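PDB 6WWD: dITP/XTP pyrophosphatase, which probably hydrolyses the non-canonical purine nucleotides XTP, dITP and ITP to their monophosphates and diphosphate, cleansing the nucleotide pool as a magnesium-dependent homodimeric enzyme of the HAM1 family. Local coordinates for residues Ser73-Asp78 with Gly143-Ile148; Val31-Thr34 with Glu38-Glu41; Ile160-Pro163 with Arg168-Ala171; Ile55-Gly60 with Ala124-Thr129. All blocks are in the same frame, centred on the assembly; numbering follows the deposited sequence.

Contact 1 (Ser73-Asp78 with Gly143-Ile148); sequences SGLAVD and GSIARI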
loop_
_atom_site.group_PDB
_atom_site.type_symbol
_atom_site.label_atom_id
_atom_site.label_comp_id
_atom_site.label_asym_id
_atom_site.label_seq_id
_atom_site.Cartn_x
_atom_site.Cartn_y
_atom_site.Cartn_z
ATOM N N SER D 73 -13.744 -11.315 6.241
ATOM C CA SER D 73 -13.817 -10.335 7.315
ATOM C C SER D 73 -12.614 -10.495 8.226
ATOM O O SER D 73 -11.958 -11.545 8.243
ATOM C CB SER D 73 -15.105 -10.480 8.144
ATOM O OG SER D 73 -16.222 -10.426 7.286
ATOM N N GLY D 74 -12.329 -9.442 8.987
ATOM C CA GLY D 74 -11.252 -9.524 9.957
ATOM C C GLY D 74 -10.885 -8.150 10.491
ATOM O O GLY D 74 -11.686 -7.216 10.437
ATOM N N LEU D 75 -9.667 -8.063 11.041
ATOM C CA LEU D 75 -9.186 -6.867 11.713
ATOM C C LEU D 75 -7.975 -6.304 10.983
ATOM O O LEU D 75 -7.057 -7.050 10.628
ATOM C CB LEU D 75 -8.847 -7.187 13.173
ATOM C CG LEU D 75 -8.333 -6.077 14.088
ATOM C CD1 LEU D 75 -9.433 -5.049 14.350
ATOM C CD2 LEU D 75 -7.893 -6.730 15.397
ATOM N N ALA D 76 -7.961 -4.992 10.779
ATOM C CA ALA D 76 -6.854 -4.296 10.129
ATOM C C ALA D 76 -6.280 -3.290 11.113
ATOM O O ALA D 76 -6.990 -2.381 11.551
ATOM C CB ALA D 76 -7.311 -3.579 8.847
ATOM N N VAL D 77 -5.001 -3.437 11.444
ATOM C CA VAL D 77 -4.331 -2.592 12.432
ATOM C C VAL D 77 -3.262 -1.772 11.712
ATOM O O VAL D 77 -2.356 -2.338 11.081
ATOM C CB VAL D 77 -3.710 -3.428 13.570
ATOM C CG1 VAL D 77 -3.035 -2.531 14.593
ATOM C CG2 VAL D 77 -4.755 -4.342 14.222
ATOM N N ASP D 78 -3.369 -0.444 11.805
ATOM C CA ASP D 78 -2.418 0.442 11.137
ATOM C C ASP D 78 -0.973 0.068 11.460
ATOM O O ASP D 78 -0.127 -0.066 10.561
ATOM C CB ASP D 78 -2.689 1.897 11.532
ATOM C CG ASP D 78 -4.088 2.363 11.148
ATOM O OD1 ASP D 78 -4.925 1.526 10.747
ATOM O OD2 ASP D 78 -4.366 3.576 11.249
ATOM N N GLY D 143 -11.763 2.378 14.403
ATOM C CA GLY D 143 -11.526 2.433 15.830
ATOM C C GLY D 143 -10.054 2.362 16.169
ATOM O O GLY D 143 -9.210 2.924 15.456
ATOM N N SER D 144 -9.736 1.713 17.282
ATOM C CA SER D 144 -8.355 1.548 17.712
ATOM C C SER D 144 -8.285 0.340 18.642
ATOM O O SER D 144 -9.311 -0.202 19.069
ATOM C CB SER D 144 -7.820 2.821 18.391
ATOM O OG SER D 144 -8.609 3.154 19.512
ATOM N N ILE D 145 -7.069 -0.074 18.955
ATOM C CA ILE D 145 -6.868 -1.239 19.807
ATOM C C ILE D 145 -6.702 -0.784 21.252
ATOM O O ILE D 145 -5.873 0.082 21.552
ATOM C CB ILE D 145 -5.655 -2.063 19.343
ATOM C CG1 ILE D 145 -5.811 -2.462 17.864
ATOM C CG2 ILE D 145 -5.457 -3.282 20.256
ATOM C CD1 ILE D 145 -7.123 -3.170 17.536
ATOM N N ALA D 146 -7.481 -1.383 22.153
ATOM C CA ALA D 146 -7.334 -1.107 23.573
ATOM C C ALA D 146 -5.992 -1.617 24.098
ATOM O O ALA D 146 -5.294 -2.421 23.472
ATOM C CB ALA D 146 -8.473 -1.755 24.370
ATOM N N ARG D 147 -5.656 -1.167 25.300
ATOM C CA ARG D 147 -4.462 -1.637 25.981
ATOM C C ARG D 147 -4.742 -2.834 26.865
ATOM O O ARG D 147 -3.835 -3.631 27.113
ATOM C CB ARG D 147 -3.862 -0.510 26.817
ATOM C CG ARG D 147 -3.460 0.636 25.951
ATOM C CD ARG D 147 -2.525 1.575 26.657
ATOM N NE ARG D 147 -2.158 2.660 25.756
ATOM C CZ ARG D 147 -1.035 2.698 25.049
ATOM N NH1 ARG D 147 -0.143 1.719 25.146
ATOM N NH2 ARG D 147 -0.800 3.724 24.252
ATOM N N ILE D 148 -5.966 -2.954 27.377
ATOM C CA ILE D 148 -6.389 -4.143 28.122
ATOM C C ILE D 148 -7.805 -4.505 27.714
ATOM O O ILE D 148 -8.647 -3.633 27.463
ATOM C CB ILE D 148 -6.312 -3.924 29.656
ATOM C CG1 ILE D 148 -7.201 -2.765 30.090
ATOM C CG2 ILE D 148 -4.875 -3.694 30.109
ATOM C CD1 ILE D 148 -7.256 -2.575 31.554
#
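Ile145 reaches across to two aliphatic side chains, Leu75 and Val77, which stand two residues apart on strand 67-77. The Ile145 branch that does the touching is the ethyl arm, CG1 and CD1. Its first torsion sets CG1 opposite the carbonyl carbon (chi1 -56°), and the arm then folds at chi2 (-53°) instead of extending. The terminal methyl thus meets both partners, with Ile145 CD1 4.2 Å from Leu75 CD2 and equally far from Val77 CG2. The methylene of the same arm adds to the contact with Val77 alone, where Ile145 CG1 lies 4.2 Å from Val77 CG2. The two partners also touch each other, since Leu75 CD2 is 4.1 Å from Val77 CG2. Three branched side chains therefore meet as a small cluster of methyl and methylene groups.

The backbones stay apart. The nearest CA atoms, those of Val77 and Ser144, are 7.8 Å from each other. Strand 118-128 lies between the two strands in the sheet and pairs antiparallel with both, and its Ala119 touches Val77 and Ile145. Leu105 and Leu106 of helix 98-108 cover the cluster, together with Leu109. Tyr157, a predicted substrate-binding residue, also touches Leu75. All three contact residues are buried. The chemistry is purely apolar, so shape and the exclusion of water hold this contact, with nothing directional between the segments.

Contact 2 (Val31-Thr34 with Glu38-Glu41); sequences VSLT and EYEE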
loop_
_atom_site.group_PDB
_atom_site.type_symbol
_atom_site.label_atom_id
_atom_site.label_comp_id
_atom_site.label_asym_id
_atom_site.label_seq_id
_atom_site.Cartn_x
_atom_site.Cartn_y
_atom_site.Cartn_z
ATOM N N VAL D 31 -27.533 -21.766 -2.617
ATOM C CA VAL D 31 -26.933 -23.066 -2.361
ATOM C C VAL D 31 -25.599 -22.784 -1.690
ATOM O O VAL D 31 -25.040 -21.694 -1.847
ATOM C CB VAL D 31 -26.759 -23.929 -3.640
ATOM C CG1 VAL D 31 -28.069 -24.005 -4.425
ATOM C CG2 VAL D 31 -25.657 -23.370 -4.532
ATOM N N SER D 32 -25.143 -23.716 -0.858
ATOM C CA SER D 32 -23.906 -23.562 -0.097
ATOM C C SER D 32 -22.816 -24.475 -0.656
ATOM O O SER D 32 -23.025 -25.238 -1.596
ATOM C CB SER D 32 -24.137 -23.864 1.386
ATOM O OG SER D 32 -24.157 -25.271 1.583
ATOM N N LEU D 33 -21.637 -24.395 -0.044
ATOM C CA LEU D 33 -20.521 -25.259 -0.421
ATOM C C LEU D 33 -20.809 -26.737 -0.153
ATOM O O LEU D 33 -20.123 -27.596 -0.714
ATOM C CB LEU D 33 -19.263 -24.802 0.315
ATOM C CG LEU D 33 -18.758 -23.463 -0.223
ATOM C CD1 LEU D 33 -17.624 -22.889 0.630
ATOM C CD2 LEU D 33 -18.295 -23.658 -1.660
ATOM N N THR D 34 -21.728 -27.052 0.766
ATOM C CA THR D 34 -22.140 -28.440 0.991
ATOM C C THR D 34 -23.156 -28.940 -0.038
ATOM O O THR D 34 -23.453 -30.137 -0.060
ATOM C CB THR D 34 -22.689 -28.614 2.418
ATOM O OG1 THR D 34 -23.899 -27.873 2.573
ATOM C CG2 THR D 34 -21.689 -28.130 3.450
ATOM N N GLU D 38 -17.205 -30.897 -3.196
ATOM C CA GLU D 38 -16.078 -30.263 -2.532
ATOM C C GLU D 38 -14.993 -29.924 -3.539
ATOM O O GLU D 38 -14.715 -30.690 -4.468
ATOM C CB GLU D 38 -15.517 -31.202 -1.455
ATOM C CG GLU D 38 -14.795 -30.487 -0.328
ATOM C CD GLU D 38 -14.337 -31.448 0.771
ATOM O OE1 GLU D 38 -13.885 -32.563 0.431
ATOM O OE2 GLU D 38 -14.433 -31.093 1.969
ATOM N N TYR D 39 -14.370 -28.774 -3.350
ATOM C CA TYR D 39 -13.213 -28.428 -4.154
ATOM C C TYR D 39 -12.159 -27.804 -3.260
ATOM O O TYR D 39 -12.447 -27.345 -2.155
ATOM C CB TYR D 39 -13.594 -27.499 -5.311
ATOM C CG TYR D 39 -14.307 -26.204 -4.935
ATOM C CD1 TYR D 39 -13.585 -25.077 -4.524
ATOM C CD2 TYR D 39 -15.689 -26.088 -5.060
ATOM C CE1 TYR D 39 -14.229 -23.882 -4.207
ATOM C CE2 TYR D 39 -16.347 -24.892 -4.760
ATOM C CZ TYR D 39 -15.606 -23.792 -4.332
ATOM O OH TYR D 39 -16.247 -22.609 -4.033
ATOM N N GLU D 40 -10.924 -27.810 -3.750
ATOM C CA GLU D 40 -9.807 -27.323 -2.953
ATOM C C GLU D 40 -9.910 -25.811 -2.756
ATOM O O GLU D 40 -10.032 -25.048 -3.721
ATOM C CB GLU D 40 -8.493 -27.689 -3.641
ATOM C CG GLU D 40 -7.274 -26.966 -3.115
ATOM C CD GLU D 40 -6.036 -27.288 -3.924
ATOM O OE1 GLU D 40 -5.503 -28.411 -3.775
ATOM O OE2 GLU D 40 -5.610 -26.427 -4.723
ATOM N N GLU D 41 -9.858 -25.383 -1.498
ATOM C CA GLU D 41 -9.913 -23.974 -1.137
ATOM C C GLU D 41 -8.505 -23.460 -0.825
ATOM O O GLU D 41 -7.862 -23.918 0.126
ATOM C CB GLU D 41 -10.879 -23.775 0.029
ATOM C CG GLU D 41 -12.352 -23.859 -0.414
ATOM C CD GLU D 41 -13.285 -24.363 0.678
ATOM O OE1 GLU D 41 -14.241 -25.100 0.344
ATOM O OE2 GLU D 41 -13.064 -24.030 1.864
#
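Leu33 packs on Tyr39 at the close end of this contact. The touching branch is CD2, and Leu33 CD2 lies 3.3 Å from Tyr39 OH. The same methyl is 3.8 Å from Tyr39 CZ, so it sits by the hydroxyl-bearing end of the ring. It approaches obliquely, and the two side chains cross at about a right angle. Tyr39 CG is placed between its own backbone N and carbonyl carbon (chi1 56°), and this brings the far end of the ring toward Leu33. His63 of helix 49-64 stacks with the same ring, which ties the tyrosine to the body of the domain.

The other side is looser. Leu33 CD1 only brushes the carboxylate of Glu41, with OE1 of Glu41 4.1 Å from that methyl. The two side chains come from opposite directions. Glu41 is an exposed residue and its true partner is elsewhere: OE1 forms a salt bridge with Arg8, a residue predicted to bind substrate. Leu33 also touches Arg8.

Behind Leu33 the chain is held by an ST turn, in which Ser32 OG accepts from Thr34 N at 3.1 Å. Thr34 OG1 donates to the same oxygen at 2.8 Å. Across the loop, an aliphatic side chain thus lies against the oxygen-bearing ends of Tyr39 and Glu41, with apolar packing at Tyr39 CZ and no polar bond between the segments. Ser32 and Thr34 bond within their turn, and Glu41 bonds to Arg8, which places this loop beside the predicted substrate site.

Contact 3 (Ile160-Pro163 with Arg168-Ala171); sequences IFVP and RTAA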
loop_
_atom_site.group_PDB
_atom_site.type_symbol
_atom_site.label_atom_id
_atom_site.label_comp_id
_atom_site.label_asym_id
_atom_site.label_seq_id
_atom_site.Cartn_x
_atom_site.Cartn_y
_atom_site.Cartn_z
ATOM N N ILE D 160 -10.891 -6.010 22.682
ATOM C CA ILE D 160 -9.775 -5.075 22.560
ATOM C C ILE D 160 -9.972 -4.086 21.422
ATOM O O ILE D 160 -9.049 -3.346 21.094
ATOM C CB ILE D 160 -8.425 -5.799 22.388
ATOM C CG1 ILE D 160 -8.454 -6.676 21.119
ATOM C CG2 ILE D 160 -8.016 -6.550 23.655
ATOM C CD1 ILE D 160 -7.090 -7.201 20.756
ATOM N N PHE D 161 -11.148 -4.064 20.800
ATOM C CA PHE D 161 -11.423 -3.114 19.728
ATOM C C PHE D 161 -12.234 -1.958 20.292
ATOM O O PHE D 161 -13.355 -2.163 20.765
ATOM C CB PHE D 161 -12.167 -3.774 18.569
ATOM C CG PHE D 161 -12.459 -2.833 17.430
ATOM C CD1 PHE D 161 -11.446 -2.423 16.581
ATOM C CD2 PHE D 161 -13.745 -2.327 17.232
ATOM C CE1 PHE D 161 -11.710 -1.537 15.523
ATOM C CE2 PHE D 161 -14.018 -1.444 16.173
ATOM C CZ PHE D 161 -12.994 -1.050 15.320
ATOM N N VAL D 162 -11.677 -0.751 20.234
ATOM C CA VAL D 162 -12.351 0.453 20.713
ATOM C C VAL D 162 -12.902 1.191 19.499
ATOM O O VAL D 162 -12.116 1.769 18.727
ATOM C CB VAL D 162 -11.409 1.360 21.524
ATOM C CG1 VAL D 162 -12.158 2.602 21.989
ATOM C CG2 VAL D 162 -10.807 0.612 22.725
ATOM N N PRO D 163 -14.210 1.177 19.262
ATOM C CA PRO D 163 -14.785 1.966 18.166
ATOM C C PRO D 163 -14.527 3.459 18.333
ATOM O O PRO D 163 -14.683 4.018 19.419
ATOM C CB PRO D 163 -16.288 1.665 18.274
ATOM C CG PRO D 163 -16.354 0.381 18.973
ATOM C CD PRO D 163 -15.239 0.416 19.980
ATOM N N ARG D 168 -15.144 2.868 25.154
ATOM C CA ARG D 168 -15.537 1.494 25.412
ATOM C C ARG D 168 -15.151 0.581 24.258
ATOM O O ARG D 168 -15.051 1.015 23.103
ATOM C CB ARG D 168 -17.038 1.399 25.647
ATOM C CG ARG D 168 -17.530 2.055 26.931
ATOM C CD ARG D 168 -19.039 1.977 26.973
ATOM N NE ARG D 168 -19.624 2.831 25.946
ATOM C CZ ARG D 168 -20.840 2.659 25.443
ATOM N NH1 ARG D 168 -21.572 1.614 25.820
ATOM N NH2 ARG D 168 -21.298 3.492 24.518
ATOM N N THR D 169 -14.903 -0.686 24.589
ATOM C CA THR D 169 -14.611 -1.699 23.589
ATOM C C THR D 169 -15.898 -2.249 22.992
ATOM O O THR D 169 -16.987 -2.087 23.547
ATOM C CB THR D 169 -13.807 -2.855 24.175
ATOM O OG1 THR D 169 -14.641 -3.621 25.053
ATOM C CG2 THR D 169 -12.588 -2.344 24.912
ATOM N N ALA D 170 -15.756 -2.932 21.851
ATOM C CA ALA D 170 -16.927 -3.516 21.210
ATOM C C ALA D 170 -17.627 -4.483 22.155
ATOM O O ALA D 170 -18.861 -4.538 22.191
ATOM C CB ALA D 170 -16.544 -4.213 19.906
ATOM N N ALA D 171 -16.854 -5.233 22.947
ATOM C CA ALA D 171 -17.444 -6.144 23.921
ATOM C C ALA D 171 -18.115 -5.421 25.084
ATOM O O ALA D 171 -18.896 -6.046 25.806
ATOM C CB ALA D 171 -16.384 -7.105 24.458
HETATM O O HOH W 1 -15.969 3.272 21.807
#
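Phe161 and Ala170 make the one direct hydrogen bond between these segments, where the chain loops back alongside strand 161-163. At Phe161 the carbonyl oxygen is the main acceptor. Ala170 N donates to Phe161 O at 2.7 Å. The nitrogen lies almost straight out from the carbonyl, with a C=O...N angle of 173°, but the N-H itself is bent away from that line (N-H...O 145°). A CA-H...O contact joins the same oxygen, from Thr169 CA at 3.1 Å. The Phe161 ring meets Ala170 CB at its edge, near the ring plane, with Phe161 CD2 4.3 Å from that methyl.

Val162 turns its two methyls to different partners. Val162 CG1 comes within 3.5 Å of Arg168 O, while Val162 CG2 lies 4.1 Å from Thr169 CG2. The threonine divides its branches in the same way. Its methyl is the branch that meets the valine, and its OG1 bonds to Ala150 O.

Pro163 lays its CD 3.2 Å from Arg168 O. A water bridges the same stretch from carbonyl to carbonyl, donating to Pro163 O at 2.8 Å and also to Arg168 O. Arg168 O therefore has a methyl, a ring carbon and a water around it. The guanidinium of Arg168 is engaged with Glu177.

Backbone polar groups thus do most of the joining, one bond directly and one bridge through water. The loop is fixed along the strand, and Ala170 is held against Asp158, a predicted substrate-binding residue.

Contact 4 (Ile55-Gly60 with Ala124-Thr129); sequences IKAREG and ACALVT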
loop_
_atom_site.group_PDB
_atom_site.type_symbol
_atom_site.label_atom_id
_atom_site.label_comp_id
_atom_site.label_asym_id
_atom_site.label_seq_id
_atom_site.Cartn_x
_atom_site.Cartn_y
_atom_site.Cartn_z
ATOM N N ILE D 55 -11.161 -13.807 -4.866
ATOM C CA ILE D 55 -10.575 -15.106 -5.175
ATOM C C ILE D 55 -11.568 -16.220 -4.859
ATOM O O ILE D 55 -11.772 -17.137 -5.663
ATOM C CB ILE D 55 -9.245 -15.298 -4.423
ATOM C CG1 ILE D 55 -8.163 -14.386 -5.009
ATOM C CG2 ILE D 55 -8.809 -16.761 -4.523
ATOM C CD1 ILE D 55 -6.894 -14.346 -4.169
ATOM N N LYS D 56 -12.231 -16.137 -3.705
ATOM C CA LYS D 56 -13.171 -17.191 -3.331
ATOM C C LYS D 56 -14.381 -17.230 -4.258
ATOM O O LYS D 56 -14.859 -18.314 -4.611
ATOM C CB LYS D 56 -13.617 -17.010 -1.885
ATOM C CG LYS D 56 -12.735 -17.765 -0.916
ATOM C CD LYS D 56 -12.401 -16.971 0.325
ATOM C CE LYS D 56 -13.627 -16.555 1.076
ATOM N NZ LYS D 56 -13.261 -16.188 2.463
ATOM N N ALA D 57 -14.896 -16.066 -4.662
ATOM C CA ALA D 57 -16.074 -16.072 -5.522
ATOM C C ALA D 57 -15.747 -16.593 -6.916
ATOM O O ALA D 57 -16.546 -17.351 -7.497
ATOM C CB ALA D 57 -16.698 -14.670 -5.590
ATOM N N ARG D 58 -14.582 -16.208 -7.474
ATOM C CA ARG D 58 -14.180 -16.738 -8.780
ATOM C C ARG D 58 -14.123 -18.255 -8.744
ATOM O O ARG D 58 -14.574 -18.936 -9.675
ATOM C CB ARG D 58 -12.802 -16.214 -9.186
ATOM C CG ARG D 58 -12.711 -14.751 -9.465
ATOM C CD ARG D 58 -11.328 -14.374 -9.958
ATOM N NE ARG D 58 -11.187 -12.923 -9.949
ATOM C CZ ARG D 58 -10.335 -12.258 -9.182
ATOM N NH1 ARG D 58 -9.513 -12.913 -8.371
ATOM N NH2 ARG D 58 -10.298 -10.934 -9.242
ATOM N N GLU D 59 -13.542 -18.796 -7.679
ATOM C CA GLU D 59 -13.434 -20.239 -7.536
ATOM C C GLU D 59 -14.808 -20.889 -7.493
ATOM O O GLU D 59 -15.023 -21.941 -8.102
ATOM C CB GLU D 59 -12.638 -20.565 -6.278
ATOM C CG GLU D 59 -11.146 -20.449 -6.459
ATOM C CD GLU D 59 -10.611 -21.514 -7.411
ATOM O OE1 GLU D 59 -10.746 -22.715 -7.099
ATOM O OE2 GLU D 59 -10.058 -21.156 -8.466
ATOM N N GLY D 60 -15.750 -20.273 -6.778
ATOM C CA GLY D 60 -17.102 -20.802 -6.747
ATOM C C GLY D 60 -17.730 -20.875 -8.128
ATOM O O GLY D 60 -18.362 -21.874 -8.483
ATOM N N ALA D 124 -15.715 -7.697 3.795
ATOM C CA ALA D 124 -15.792 -7.608 2.343
ATOM C C ALA D 124 -16.677 -8.710 1.777
ATOM O O ALA D 124 -16.696 -9.836 2.288
ATOM C CB ALA D 124 -14.401 -7.680 1.702
ATOM N N CYS D 125 -17.391 -8.372 0.706
ATOM C CA CYS D 125 -18.304 -9.261 -0.006
ATOM C C CYS D 125 -18.028 -9.130 -1.490
ATOM O O CYS D 125 -17.989 -8.007 -2.011
ATOM C CB CYS D 125 -19.769 -8.905 0.261
ATOM S SG CYS D 125 -20.445 -9.557 1.791
ATOM N N ALA D 126 -17.862 -10.260 -2.177
ATOM C CA ALA D 126 -17.635 -10.235 -3.613
ATOM C C ALA D 126 -18.707 -11.028 -4.348
ATOM O O ALA D 126 -19.250 -12.018 -3.832
ATOM C CB ALA D 126 -16.259 -10.786 -3.974
ATOM N N LEU D 127 -19.030 -10.558 -5.551
ATOM C CA LEU D 127 -19.906 -11.273 -6.465
ATOM C C LEU D 127 -19.175 -11.446 -7.782
ATOM O O LEU D 127 -18.642 -10.476 -8.329
ATOM C CB LEU D 127 -21.222 -10.533 -6.700
ATOM C CG LEU D 127 -22.054 -11.055 -7.897
ATOM C CD1 LEU D 127 -22.683 -12.405 -7.614
ATOM C CD2 LEU D 127 -23.112 -10.038 -8.338
ATOM N N VAL D 128 -19.158 -12.672 -8.288
ATOM C CA VAL D 128 -18.672 -12.971 -9.633
ATOM C C VAL D 128 -19.791 -13.712 -10.343
ATOM O O VAL D 128 -20.367 -14.661 -9.794
ATOM C CB VAL D 128 -17.375 -13.802 -9.619
ATOM C CG1 VAL D 128 -16.932 -14.124 -11.034
ATOM C CG2 VAL D 128 -16.274 -13.062 -8.868
ATOM N N THR D 129 -20.135 -13.248 -11.506
ATOM C CA THR D 129 -21.238 -13.812 -12.265
ATOM C C THR D 129 -20.729 -14.897 -13.197
ATOM O O THR D 129 -19.528 -14.980 -13.479
ATOM C CB THR D 129 -21.938 -12.713 -13.068
ATOM O OG1 THR D 129 -21.059 -12.240 -14.098
ATOM C CG2 THR D 129 -22.362 -11.559 -12.149
#
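Ala57 of helix 49-64 faces Val128 and Ala126 on strand 118-128, and this apolar packing makes up most of the contact. Ala57 CB lies 3.7 Å from Val128 CG2 and 4.2 Å from Ala126 CB. Both strand residues point toward the helix. The small side chains of the two alanines, Ala57 and Ala126, probably help the helix to come close: its axis passes 7.3 Å from that of the strand, and the two run in similar directions, 31° apart.

Val128 CG2 also packs beside the next residue. It is 3.8 Å from Arg58 N and 4.0 Å from Arg58 CG. That methyl stands opposite the carbonyl carbon of Val128, which turns it to the helix.

The charged ends of Arg58 and Lys56 find their partners outside the two segments. The extended Arg58 side chain carries its guanidinium to Glu134 of strand 134-145, forming a salt bridge through NE. Lys56 bonds to Asp72, the predicted active-site and magnesium ligand, and to Glu44.

On the other face of the strand, Cys125 and Leu127 pack on Leu192 and Leu188 of the second subunit. The contact itself is apolar and close-fitting, and the charges at its margin are directed to residues beyond it.

How the contacts relate
Contacts 1, 3 and 4 lie on one mixed sheet, and contact 2 lies in the loop that leaves its edge strand 29-31. Contact 2 closes first along the chain. It touches contact 4, with centres about 13 Å apart, where Tyr39 rests on Gly60. The segments of contacts 1 and 4 alternate in sequence, though their centres are about 26 Å apart on opposite sides of the chain's centre. Contact 3 opens last, after both have closed. It adjoins contact 1, with centres about 9 Å apart, where strands 134-145 and 161-163 pair. Predicted substrate residues lie near both ends of the domain, Arg8 by contact 2, Tyr157 and Asp158 by contacts 1 and 3.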